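Local coordinates for protein UDP-galactopyranose mutase (Deinococcus radiodurans, PDB 3HDQ) that probably interconverts UDP-galactopyranose and UDP-galactofuranose, using a bound flavin-adenine dinucleotide as cofactor, at residues N130-L135 / N173-G178; E160-S165 / V195-P200; V77-Y82 / Q319-Y324; C71-G76 / H281-T286. All coordinates share one frame; numbering follows the deposited sequence.

Interaction 1. Residues N130-L135 / N173-G178; sequences NRLYGL and NKFFRG. With GDU (galactose-uridine-5'-diphosphate), chain K.
Lys-174 meets the helix end at 130-135 with the middle of its chain: CD lies 4.1 Å from CD2 of Leu-132. Its NZ is carried on to a salt bridge with Asp-170, one turn back on the same helix, so the contact with Leu-132 is purely aliphatic. Next along, Phe-175 turns the edge of its ring to the same methyl, CE1 standing 4.2 Å from Leu-132 CD2 and the methyl near the ring plane. Leu-132 gets there by holding CG opposite its backbone N (chi1 -177°), which points the branch at the 173-178 helix, obliquely to the lysine chain and antiparallel to the phenylalanine; one CD2 serves both. On the backbone, Phe-175 O accepts a hydrogen bond from N3 of the uracil, 2.9 Å away, with an N-H...O angle of 154°. The ring of Phe-176 drops to the uracil, CD1 coming within 3.2 Å of the ligand's O2, an approach oblique to the ring. Exchanging Phe-176 for an alanine would probably leave the uracil without this aromatic neighbour and give the base freedom to shift. The helical path carries a wider pi-type turn at 173-177. Helix 126-133 meets helix 159-184 through Leu-132 and also Tyr-133, which packs on Leu-171 and hydrogen-bonds Asp-170 through its OH; strands 111-115 and 118-122 complete the packing, with Val-115 and Leu-120 against Leu-132, and Ala-113 and Ile-122 against Phe-175.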
# COMPACT_ATOMS: atom_id res chain seq x y z
N ASN A 130 28.34 -36.00 0.71
CA ASN A 130 29.64 -36.00 1.36
C ASN A 130 29.56 -35.50 2.80
O ASN A 130 30.09 -36.13 3.71
CB ASN A 130 30.66 -35.20 0.53
CG ASN A 130 31.14 -35.97 -0.70
OD1 ASN A 130 31.03 -37.20 -0.76
ND2 ASN A 130 31.67 -35.25 -1.69
N ARG A 131 28.88 -34.39 3.03
CA ARG A 131 28.86 -33.81 4.35
C ARG A 131 28.06 -34.65 5.34
O ARG A 131 28.42 -34.73 6.52
CB ARG A 131 28.37 -32.35 4.31
CG ARG A 131 29.34 -31.38 3.63
CD ARG A 131 28.82 -29.95 3.61
NE ARG A 131 28.57 -29.48 4.97
CZ ARG A 131 27.76 -28.47 5.30
NH1 ARG A 131 27.09 -27.79 4.36
NH2 ARG A 131 27.61 -28.15 6.58
N LEU A 132 26.99 -35.28 4.85
CA LEU A 132 26.11 -36.04 5.73
C LEU A 132 26.78 -37.31 6.24
O LEU A 132 26.69 -37.62 7.43
CB LEU A 132 24.79 -36.39 5.01
CG LEU A 132 23.76 -37.13 5.89
CD1 LEU A 132 23.24 -36.21 6.98
CD2 LEU A 132 22.60 -37.67 5.07
N TYR A 133 27.46 -38.03 5.35
CA TYR A 133 28.01 -39.35 5.69
C TYR A 133 29.52 -39.34 5.92
O TYR A 133 30.12 -40.37 6.24
CB TYR A 133 27.69 -40.36 4.59
CG TYR A 133 26.23 -40.64 4.37
CD1 TYR A 133 25.41 -41.08 5.42
CD2 TYR A 133 25.65 -40.50 3.11
CE1 TYR A 133 24.06 -41.35 5.22
CE2 TYR A 133 24.29 -40.77 2.90
CZ TYR A 133 23.51 -41.19 3.96
OH TYR A 133 22.19 -41.47 3.77
N GLY A 134 30.14 -38.17 5.73
CA GLY A 134 31.59 -38.05 5.83
C GLY A 134 32.33 -38.70 4.66
O GLY A 134 33.42 -39.23 4.84
N LEU A 135 31.74 -38.66 3.47
CA LEU A 135 32.36 -39.27 2.29
C LEU A 135 33.19 -38.26 1.50
O LEU A 135 33.21 -37.08 1.81
CB LEU A 135 31.31 -39.90 1.37
CG LEU A 135 30.42 -41.01 1.93
CD1 LEU A 135 29.25 -41.31 0.99
CD2 LEU A 135 31.22 -42.27 2.19
N ASN A 173 14.16 -40.71 4.03
CA ASN A 173 13.68 -40.52 5.40
C ASN A 173 14.23 -39.24 6.02
O ASN A 173 13.59 -38.62 6.87
CB ASN A 173 14.05 -41.70 6.30
CG ASN A 173 13.34 -43.00 5.92
OD1 ASN A 173 12.28 -42.99 5.28
ND2 ASN A 173 13.92 -44.11 6.31
N LYS A 174 15.42 -38.84 5.57
CA LYS A 174 16.11 -37.71 6.18
C LYS A 174 15.69 -36.34 5.65
O LYS A 174 15.67 -35.37 6.42
CB LYS A 174 17.63 -37.90 6.12
CG LYS A 174 18.16 -38.50 7.40
CD LYS A 174 19.50 -39.19 7.24
CE LYS A 174 19.87 -39.85 8.57
NZ LYS A 174 20.67 -41.10 8.38
N PHE A 175 15.35 -36.26 4.37
CA PHE A 175 15.02 -34.99 3.73
C PHE A 175 13.55 -34.84 3.31
O PHE A 175 13.02 -33.73 3.31
CB PHE A 175 15.95 -34.74 2.53
CG PHE A 175 17.38 -34.49 2.90
CD1 PHE A 175 18.25 -35.54 3.14
CD2 PHE A 175 17.86 -33.19 3.03
CE1 PHE A 175 19.57 -35.30 3.49
CE2 PHE A 175 19.18 -32.95 3.39
CZ PHE A 175 20.03 -34.01 3.62
N PHE A 176 12.89 -35.94 2.94
CA PHE A 176 11.55 -35.86 2.35
C PHE A 176 10.38 -36.35 3.19
O PHE A 176 9.36 -35.66 3.30
CB PHE A 176 11.52 -36.53 0.98
CG PHE A 176 12.23 -35.74 -0.07
CD1 PHE A 176 11.55 -34.79 -0.81
CD2 PHE A 176 13.58 -35.93 -0.29
CE1 PHE A 176 12.21 -34.05 -1.76
CE2 PHE A 176 14.24 -35.19 -1.25
CZ PHE A 176 13.56 -34.26 -1.98
N ARG A 177 10.50 -37.54 3.78
CA ARG A 177 9.37 -38.13 4.49
C ARG A 177 8.81 -37.21 5.57
O ARG A 177 7.62 -36.87 5.54
CB ARG A 177 9.71 -39.49 5.10
CG ARG A 177 8.49 -40.20 5.67
CD ARG A 177 8.81 -41.57 6.24
NE ARG A 177 9.88 -41.49 7.23
CZ ARG A 177 10.07 -42.39 8.19
NH1 ARG A 177 9.26 -43.44 8.29
NH2 ARG A 177 11.07 -42.24 9.06
N GLY A 178 9.66 -36.81 6.51
CA GLY A 178 9.22 -35.95 7.60
C GLY A 178 8.66 -34.60 7.16
O GLY A 178 7.65 -34.13 7.69
N1 GDU K . 10.14 -31.27 0.10
C2 GDU K . 10.71 -31.82 1.07
N3 GDU K . 11.68 -31.56 1.83
C4 GDU K . 12.27 -30.39 1.56
C5 GDU K . 11.74 -29.58 0.44
C6 GDU K . 10.68 -30.06 -0.25
O2 GDU K . 10.09 -33.05 1.41
O4 GDU K . 13.21 -29.98 2.24
C1D GDU K . 9.00 -31.80 -0.58
C2D GDU K . 7.60 -31.58 0.05
O2D GDU K . 6.67 -32.60 -0.32
C3D GDU K . 7.24 -30.23 -0.53
C4D GDU K . 7.64 -30.49 -1.98
O4D GDU K . 8.83 -31.29 -1.92
O3D GDU K . 5.85 -29.95 -0.37
C5D GDU K . 7.67 -29.27 -2.90
O5D GDU K . 8.69 -28.43 -2.33
PA GDU K . 8.64 -26.84 -2.43
O1A GDU K . 9.98 -26.31 -2.04
O2A GDU K . 8.37 -26.48 -3.83
O3A GDU K . 7.59 -26.25 -1.39
PB GDU K . 6.85 -24.87 -1.60
O1B GDU K . 5.99 -24.82 -0.40
O2B GDU K . 5.96 -24.76 -2.79
O3B GDU K . 7.82 -23.60 -1.52
C1' GDU K . 7.70 -22.22 -1.94
C2' GDU K . 8.09 -22.12 -3.43
C3' GDU K . 9.43 -22.87 -3.57
C4' GDU K . 10.52 -22.05 -2.83
C5' GDU K . 10.03 -21.78 -1.38
C6' GDU K . 10.88 -20.73 -0.61
O2' GDU K . 7.04 -22.62 -4.29
O3' GDU K . 9.72 -23.05 -4.98
O4' GDU K . 10.72 -20.82 -3.55
O5' GDU K . 8.63 -21.45 -1.15
O6' GDU K . 11.86 -21.34 0.27

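Interaction 2. Residues E160-S165 / V195-P200; sequences EDVVVS and VTARVP. With GDU (galactose-uridine-5'-diphosphate), chain K.
The substrate pocket for UDP-galactopyranose is walled in part by residues 195-200, a loop that grips the ligand with Arg-198 and leans back on helix 159-184 through Thr-196 and Ala-197. The guanidinium of Arg-198 presents its edge to the alpha-phosphate: NE donates to O2A at 2.9 Å and NH2 to the same oxygen at 3.0 Å, the former at an N-H...O angle of 153°. A bend in the chain at chi3 (64°) turns the group to the phosphate, while Asn-372 takes a further bond from NH2 and Tyr-370 makes a cation-pi contact. A leucine in place of Arg-198 would probably leave O2A without both donors and the diphosphate charge without this counterpart. Val-199 CG2 packs 3.7 Å from C6 of the uracil. Residues 195-198 follow helical backbone angles without the regular bonds, a short irregular helical turn packed against the first turns of helix 159-184. On the helix side, Val-162 CG2 approaches Thr-196 OG1 to 3.1 Å, and Val-163 CG2 meets the same hydroxyl oxygen at 3.6 Å, its side chain crossing that of the threonine at about a right angle. This hydroxyl, which both valines touch, is hydrogen-bonded to Ser-159 O. Beside it the methyl groups Val-162 CG1 and Ala-197 CB touch at 4.1 Å.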
# COMPACT_ATOMS: atom_id res chain seq x y z
N GLU A 160 6.60 -40.79 -2.70
CA GLU A 160 7.56 -41.76 -2.18
C GLU A 160 8.36 -42.41 -3.32
O GLU A 160 9.59 -42.45 -3.26
CB GLU A 160 6.86 -42.85 -1.37
CG GLU A 160 7.79 -43.99 -0.90
CD GLU A 160 7.06 -44.96 0.00
OE1 GLU A 160 7.59 -45.32 1.08
OE2 GLU A 160 5.94 -45.35 -0.36
N ASP A 161 7.66 -42.89 -4.34
CA ASP A 161 8.31 -43.53 -5.48
C ASP A 161 9.39 -42.66 -6.11
O ASP A 161 10.48 -43.15 -6.39
CB ASP A 161 7.31 -43.91 -6.58
CG ASP A 161 6.28 -44.92 -6.13
OD1 ASP A 161 6.49 -45.60 -5.09
OD2 ASP A 161 5.24 -45.03 -6.82
N VAL A 162 9.08 -41.38 -6.36
CA VAL A 162 10.01 -40.54 -7.11
C VAL A 162 11.34 -40.36 -6.40
O VAL A 162 12.38 -40.27 -7.03
CB VAL A 162 9.46 -39.13 -7.45
CG1 VAL A 162 9.19 -39.01 -8.94
CG2 VAL A 162 8.24 -38.80 -6.63
N VAL A 163 11.29 -40.33 -5.07
CA VAL A 163 12.49 -40.09 -4.28
C VAL A 163 13.24 -41.39 -4.00
O VAL A 163 14.43 -41.50 -4.30
CB VAL A 163 12.13 -39.39 -2.96
CG1 VAL A 163 13.36 -39.28 -2.05
CG2 VAL A 163 11.52 -38.02 -3.25
N VAL A 164 12.55 -42.36 -3.43
CA VAL A 164 13.19 -43.61 -3.02
C VAL A 164 13.83 -44.35 -4.21
O VAL A 164 14.78 -45.11 -4.04
CB VAL A 164 12.19 -44.50 -2.24
CG1 VAL A 164 11.32 -45.34 -3.19
CG2 VAL A 164 12.92 -45.36 -1.25
N SER A 165 13.35 -44.10 -5.41
CA SER A 165 13.88 -44.75 -6.61
C SER A 165 15.09 -44.03 -7.19
O SER A 165 15.70 -44.50 -8.16
CB SER A 165 12.79 -44.87 -7.69
OG SER A 165 12.49 -43.60 -8.25
N VAL A 195 4.63 -33.81 -6.56
CA VAL A 195 4.86 -32.95 -5.41
C VAL A 195 6.34 -32.99 -5.00
O VAL A 195 6.99 -31.95 -5.00
CB VAL A 195 3.95 -33.34 -4.22
CG1 VAL A 195 4.33 -32.57 -2.97
CG2 VAL A 195 2.50 -33.10 -4.58
N THR A 196 6.86 -34.17 -4.68
CA THR A 196 8.28 -34.27 -4.32
C THR A 196 9.20 -34.18 -5.55
O THR A 196 10.35 -33.76 -5.42
CB THR A 196 8.61 -35.54 -3.51
OG1 THR A 196 8.32 -36.70 -4.29
CG2 THR A 196 7.81 -35.58 -2.22
N ALA A 197 8.69 -34.55 -6.72
CA ALA A 197 9.44 -34.37 -7.96
C ALA A 197 9.78 -32.90 -8.23
O ALA A 197 10.61 -32.60 -9.08
CB ALA A 197 8.67 -34.95 -9.15
N ARG A 198 9.12 -31.99 -7.52
CA ARG A 198 9.45 -30.56 -7.62
C ARG A 198 10.90 -30.27 -7.25
O ARG A 198 11.50 -29.32 -7.75
CB ARG A 198 8.53 -29.72 -6.73
CG ARG A 198 7.16 -29.46 -7.33
CD ARG A 198 6.21 -28.82 -6.31
NE ARG A 198 6.62 -27.48 -5.87
CZ ARG A 198 6.30 -26.35 -6.49
NH1 ARG A 198 5.58 -26.38 -7.60
NH2 ARG A 198 6.71 -25.18 -6.02
N VAL A 199 11.46 -31.08 -6.36
CA VAL A 199 12.82 -30.87 -5.90
C VAL A 199 13.74 -31.92 -6.51
O VAL A 199 13.85 -33.03 -6.00
CB VAL A 199 12.90 -30.94 -4.37
CG1 VAL A 199 14.30 -30.64 -3.88
CG2 VAL A 199 11.87 -30.00 -3.74
N PRO A 200 14.45 -31.55 -7.57
CA PRO A 200 15.29 -32.55 -8.25
C PRO A 200 16.47 -32.98 -7.38
O PRO A 200 16.94 -32.19 -6.56
CB PRO A 200 15.79 -31.77 -9.46
CG PRO A 200 16.07 -30.38 -8.85
CD PRO A 200 14.91 -30.17 -7.85
N1 GDU K . 10.14 -31.27 0.10
C2 GDU K . 10.71 -31.82 1.07
N3 GDU K . 11.68 -31.56 1.83
C4 GDU K . 12.27 -30.39 1.56
C5 GDU K . 11.74 -29.58 0.44
C6 GDU K . 10.68 -30.06 -0.25
O2 GDU K . 10.09 -33.05 1.41
O4 GDU K . 13.21 -29.98 2.24
C1D GDU K . 9.00 -31.80 -0.58
C2D GDU K . 7.60 -31.58 0.05
O2D GDU K . 6.67 -32.60 -0.32
C3D GDU K . 7.24 -30.23 -0.53
C4D GDU K . 7.64 -30.49 -1.98
O4D GDU K . 8.83 -31.29 -1.92
O3D GDU K . 5.85 -29.95 -0.37
C5D GDU K . 7.67 -29.27 -2.90
O5D GDU K . 8.69 -28.43 -2.33
PA GDU K . 8.64 -26.84 -2.43
O1A GDU K . 9.98 -26.31 -2.04
O2A GDU K . 8.37 -26.48 -3.83
O3A GDU K . 7.59 -26.25 -1.39
PB GDU K . 6.85 -24.87 -1.60
O1B GDU K . 5.99 -24.82 -0.40
O2B GDU K . 5.96 -24.76 -2.79
O3B GDU K . 7.82 -23.60 -1.52
C1' GDU K . 7.70 -22.22 -1.94
C2' GDU K . 8.09 -22.12 -3.43
C3' GDU K . 9.43 -22.87 -3.57
C4' GDU K . 10.52 -22.05 -2.83
C5' GDU K . 10.03 -21.78 -1.38
C6' GDU K . 10.88 -20.73 -0.61
O2' GDU K . 7.04 -22.62 -4.29
O3' GDU K . 9.72 -23.05 -4.98
O4' GDU K . 10.72 -20.82 -3.55
O5' GDU K . 8.63 -21.45 -1.15
O6' GDU K . 11.86 -21.34 0.27

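Interaction 3. Residues V77-Y82 / Q319-Y324; sequences VLIHPY and QTSVVY
Val-77 settles over Ser-321 and makes the closer half of this buried contact. Its CB stands 3.5 Å from Ser-321 OG. Val-77 CG1 touches both the oxygen and CB of Ser-321, the latter at 3.8 Å, while Val-77 CG2 reaches Ser-321 OG alone, at 3.7 Å. The valine torsion, with CG1 opposite the backbone N (chi1 179°) and CG2 opposite the carbonyl carbon, brings both methyls to the serine. Two residues on, past Leu-78, whose side chain starts off in the other direction, Ile-79 brings its branch methyl CG2 to 3.9 Å from Ser-321 CB. The serine is therefore approached by two aliphatic side chains of alternate residues, as expected of one face of an extended chain. Its hydroxyl, though lying against Val-77, is satisfied by hydrogen bonds to Asp-73 in the neighbouring hairpin and to strand 274-284. Further along, the segment leaves this contact, and Tyr-82 touches the bound FAD and hydrogen-bonds to His-63 through its OH. No hydrogen bond joins the two segments; they meet by side chains. Strand 78-79 pairs with strand 71-72 as a small antiparallel hairpin, laid against strand 320-336 of the mixed sheet, which itself lies between strands 274-284 and 305-308; helix 309-313 adds Phe-309 against both Ile-79 and Val-323.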
# COMPACT_ATOMS: atom_id res chain seq x y z
N VAL A 77 10.83 -3.10 7.62
CA VAL A 77 11.43 -4.15 6.79
C VAL A 77 10.43 -4.64 5.73
O VAL A 77 9.29 -4.95 6.05
CB VAL A 77 11.93 -5.34 7.64
CG1 VAL A 77 12.54 -6.43 6.74
CG2 VAL A 77 12.95 -4.88 8.68
N LEU A 78 10.86 -4.69 4.48
CA LEU A 78 10.04 -5.23 3.40
C LEU A 78 9.84 -6.73 3.57
O LEU A 78 10.81 -7.48 3.57
CB LEU A 78 10.70 -4.94 2.05
CG LEU A 78 9.96 -5.35 0.78
CD1 LEU A 78 8.60 -4.63 0.67
CD2 LEU A 78 10.82 -5.07 -0.43
N ILE A 79 8.60 -7.18 3.74
CA ILE A 79 8.30 -8.60 3.97
C ILE A 79 7.22 -9.14 3.04
O ILE A 79 6.54 -8.38 2.33
CB ILE A 79 7.76 -8.84 5.39
CG1 ILE A 79 6.40 -8.14 5.52
CG2 ILE A 79 8.77 -8.38 6.42
CD1 ILE A 79 5.62 -8.48 6.74
N HIS A 80 7.07 -10.46 3.05
CA HIS A 80 5.95 -11.11 2.35
C HIS A 80 5.01 -11.71 3.39
O HIS A 80 5.31 -12.73 4.00
CB HIS A 80 6.45 -12.21 1.42
CG HIS A 80 7.55 -11.78 0.50
ND1 HIS A 80 8.21 -12.65 -0.34
CD2 HIS A 80 8.11 -10.56 0.29
CE1 HIS A 80 9.13 -11.99 -1.03
NE2 HIS A 80 9.08 -10.72 -0.67
N PRO A 81 3.85 -11.06 3.59
CA PRO A 81 2.93 -11.55 4.63
C PRO A 81 2.54 -13.03 4.46
O PRO A 81 2.26 -13.67 5.47
CB PRO A 81 1.70 -10.65 4.48
CG PRO A 81 2.24 -9.39 3.83
CD PRO A 81 3.35 -9.86 2.91
N TYR A 82 2.53 -13.55 3.24
CA TYR A 82 2.07 -14.93 3.01
C TYR A 82 3.18 -15.92 2.67
O TYR A 82 2.98 -16.86 1.89
CB TYR A 82 1.00 -14.99 1.92
CG TYR A 82 -0.11 -14.00 2.12
CD1 TYR A 82 -0.11 -12.78 1.45
CD2 TYR A 82 -1.16 -14.27 2.99
CE1 TYR A 82 -1.12 -11.85 1.64
CE2 TYR A 82 -2.19 -13.34 3.18
CZ TYR A 82 -2.15 -12.13 2.51
OH TYR A 82 -3.16 -11.21 2.70
N GLN A 319 17.88 -3.91 11.57
CA GLN A 319 17.18 -5.07 12.10
C GLN A 319 16.85 -6.05 10.99
O GLN A 319 17.20 -5.83 9.84
CB GLN A 319 15.92 -4.64 12.83
CG GLN A 319 16.22 -3.74 13.99
CD GLN A 319 14.98 -3.22 14.63
OE1 GLN A 319 14.10 -2.69 13.96
NE2 GLN A 319 14.88 -3.36 15.95
N THR A 320 16.18 -7.14 11.34
CA THR A 320 15.83 -8.15 10.37
C THR A 320 14.48 -8.76 10.72
O THR A 320 14.16 -8.91 11.90
CB THR A 320 16.92 -9.24 10.24
OG1 THR A 320 16.65 -10.07 9.11
CG2 THR A 320 16.98 -10.10 11.48
N SER A 321 13.69 -9.07 9.70
CA SER A 321 12.40 -9.72 9.91
C SER A 321 12.35 -11.10 9.26
O SER A 321 12.80 -11.29 8.12
CB SER A 321 11.25 -8.86 9.37
OG SER A 321 11.11 -7.69 10.12
N VAL A 322 11.78 -12.05 9.99
CA VAL A 322 11.67 -13.43 9.52
C VAL A 322 10.24 -13.93 9.68
O VAL A 322 9.45 -13.37 10.44
CB VAL A 322 12.60 -14.36 10.32
CG1 VAL A 322 14.03 -13.89 10.24
CG2 VAL A 322 12.15 -14.46 11.78
N VAL A 323 9.92 -15.01 8.96
CA VAL A 323 8.64 -15.68 9.08
C VAL A 323 8.80 -17.19 9.25
O VAL A 323 9.59 -17.83 8.54
CB VAL A 323 7.73 -15.40 7.87
CG1 VAL A 323 8.33 -15.99 6.59
CG2 VAL A 323 6.34 -15.96 8.11
N TYR A 324 8.05 -17.74 10.21
CA TYR A 324 7.91 -19.18 10.42
C TYR A 324 6.57 -19.66 9.88
O TYR A 324 5.53 -19.10 10.22
CB TYR A 324 7.97 -19.50 11.91
CG TYR A 324 9.33 -19.24 12.55
CD1 TYR A 324 10.25 -20.26 12.72
CD2 TYR A 324 9.68 -17.96 12.98
CE1 TYR A 324 11.48 -20.03 13.29
CE2 TYR A 324 10.92 -17.71 13.56
CZ TYR A 324 11.81 -18.75 13.71
OH TYR A 324 13.04 -18.53 14.28

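Interaction 4. Residues C71-G76 / H281-T286; sequences CYDDAG and HETHDT
Thr-283 faces the turn at 73-76 with both its branches, the methyl on Ala-75 and the hydroxyl on the side of Asp-73. The close-knit part is the Asp-73 side. There Ser-321 bonds both Asp-73 OD2 and the hydroxyl of Thr-283, tying together two groups whose own nearest approach, Asp-73 OD2 to Thr-283 OG1, is 3.7 Å. The turn holds Asp-73 in place: it is a type I beta turn, closed by Gly-76 N donating to Asp-73 O at 2.9 Å, and Asp-73 folds its carboxylate back over it (chi1 65°), where OD1 accepts a weak bond from Ala-75 N and a further one from Val-77 N. Gly-76 ends the turn at positive phi, where a side chain would be jammed against the preceding carbonyl oxygen. Toward solvent the fit is looser. Ala-75 CB touches Thr-283 CG2 at 3.9 Å, and a water fills in as a bridge, 2.7 Å from Thr-283 OG1. Ala-75 N holds that water more weakly. Thr-283 keeps CG2 opposite its backbone N and OG1 opposite its carbonyl carbon (chi1 -59°), sending methyl and hydroxyl to their separate partners. Strand 274-284, an outer strand of the mixed sheet, pairs with 320-336, while strand 71-72 pairs with 78-79; at the dimer interface Tyr-72 stacks on Tyr-72 of the second subunit and Asp-74 forms a salt bridge with Arg-224 of that subunit.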
# COMPACT_ATOMS: atom_id res chain seq x y z
N CYS A 71 4.81 -5.93 1.71
CA CYS A 71 4.62 -4.67 2.40
C CYS A 71 5.71 -4.45 3.44
O CYS A 71 6.43 -5.38 3.83
CB CYS A 71 3.26 -4.65 3.08
SG CYS A 71 3.14 -5.88 4.39
N TYR A 72 5.83 -3.21 3.89
CA TYR A 72 6.79 -2.88 4.93
C TYR A 72 6.15 -3.08 6.30
O TYR A 72 5.02 -2.64 6.54
CB TYR A 72 7.25 -1.43 4.75
CG TYR A 72 8.22 -1.23 3.60
CD1 TYR A 72 9.60 -1.21 3.83
CD2 TYR A 72 7.77 -1.04 2.30
CE1 TYR A 72 10.49 -1.02 2.79
CE2 TYR A 72 8.67 -0.85 1.25
CZ TYR A 72 10.03 -0.84 1.51
OH TYR A 72 10.94 -0.65 0.49
N ASP A 73 6.86 -3.77 7.20
CA ASP A 73 6.30 -4.07 8.53
C ASP A 73 6.50 -2.93 9.53
O ASP A 73 6.99 -1.87 9.17
CB ASP A 73 6.87 -5.39 9.08
CG ASP A 73 8.37 -5.32 9.36
OD1 ASP A 73 8.98 -4.23 9.45
OD2 ASP A 73 8.95 -6.41 9.50
N ASP A 74 6.13 -3.16 10.79
CA ASP A 74 6.22 -2.10 11.80
C ASP A 74 7.63 -1.53 11.94
O ASP A 74 7.81 -0.35 12.26
CB ASP A 74 5.73 -2.61 13.16
CG ASP A 74 4.22 -2.75 13.22
OD1 ASP A 74 3.54 -2.42 12.22
OD2 ASP A 74 3.70 -3.19 14.27
N ALA A 75 8.63 -2.37 11.67
CA ALA A 75 10.03 -1.96 11.83
C ALA A 75 10.61 -1.33 10.57
O ALA A 75 11.76 -0.88 10.58
CB ALA A 75 10.88 -3.15 12.27
N GLY A 76 9.84 -1.32 9.49
CA GLY A 76 10.32 -0.80 8.22
C GLY A 76 11.06 -1.81 7.37
O GLY A 76 11.85 -1.44 6.50
N HIS A 281 5.32 -14.09 12.11
CA HIS A 281 6.33 -13.09 11.78
C HIS A 281 7.07 -12.59 13.01
O HIS A 281 6.47 -12.37 14.06
CB HIS A 281 5.67 -11.91 11.05
CG HIS A 281 5.15 -12.25 9.69
ND1 HIS A 281 5.92 -12.16 8.55
CD2 HIS A 281 3.93 -12.71 9.29
CE1 HIS A 281 5.20 -12.54 7.51
NE2 HIS A 281 3.99 -12.88 7.93
N GLU A 282 8.38 -12.40 12.89
CA GLU A 282 9.19 -11.88 13.99
C GLU A 282 10.21 -10.87 13.48
O GLU A 282 10.70 -10.99 12.36
CB GLU A 282 9.91 -13.01 14.74
CG GLU A 282 8.99 -13.95 15.52
CD GLU A 282 9.73 -15.14 16.15
OE1 GLU A 282 10.96 -15.02 16.36
OE2 GLU A 282 9.08 -16.18 16.43
N THR A 283 10.52 -9.89 14.31
CA THR A 283 11.61 -8.97 14.00
C THR A 283 12.65 -9.05 15.11
O THR A 283 12.32 -8.99 16.29
CB THR A 283 11.11 -7.51 13.88
OG1 THR A 283 10.12 -7.43 12.84
CG2 THR A 283 12.28 -6.57 13.57
N HIS A 284 13.91 -9.19 14.72
CA HIS A 284 14.99 -9.36 15.67
C HIS A 284 15.96 -8.21 15.54
O HIS A 284 16.16 -7.68 14.45
CB HIS A 284 15.70 -10.68 15.42
CG HIS A 284 14.87 -11.88 15.76
ND1 HIS A 284 14.17 -12.58 14.81
CD2 HIS A 284 14.61 -12.47 16.94
CE1 HIS A 284 13.52 -13.58 15.40
NE2 HIS A 284 13.77 -13.53 16.69
N ASP A 285 16.56 -7.84 16.66
CA ASP A 285 17.47 -6.71 16.67
C ASP A 285 18.90 -7.13 16.32
O ASP A 285 19.81 -7.04 17.15
CB ASP A 285 17.42 -6.00 18.03
CG ASP A 285 17.94 -4.57 17.96
OD1 ASP A 285 17.62 -3.84 16.99
OD2 ASP A 285 18.66 -4.16 18.90
N THR A 286 19.07 -7.61 15.09
CA THR A 286 20.38 -7.92 14.51
C THR A 286 20.25 -7.75 13.02
O THR A 286 19.14 -7.79 12.48
CB THR A 286 20.77 -9.40 14.67
OG1 THR A 286 20.03 -10.00 15.73
CG2 THR A 286 22.28 -9.54 14.90
O HOH W 1 8.24 -5.45 12.70

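Interactions 1 and 2 share helix 159-184 and the substrate: one holds the uracil, the other the alpha-phosphate. Their centres are 15 Å apart, and Phe-176 joins them, its CD2 lying 3.8 Å from Val-163 CG1. Interactions 3 and 4 form a second pair, with centres only 6 Å apart, in which the 71-79 hairpin lies against strands 274-284 and 320-336; Ser-321 OG and Asp-73 OD2, 2.6 Å apart, link them directly. This pair stands off from the substrate, Ile-79 being about 14 Å from it between side chain and ligand, though Tyr-82 of interaction 3 touches the bound FAD. The centres of interactions 1 and 3 are 29 Å apart.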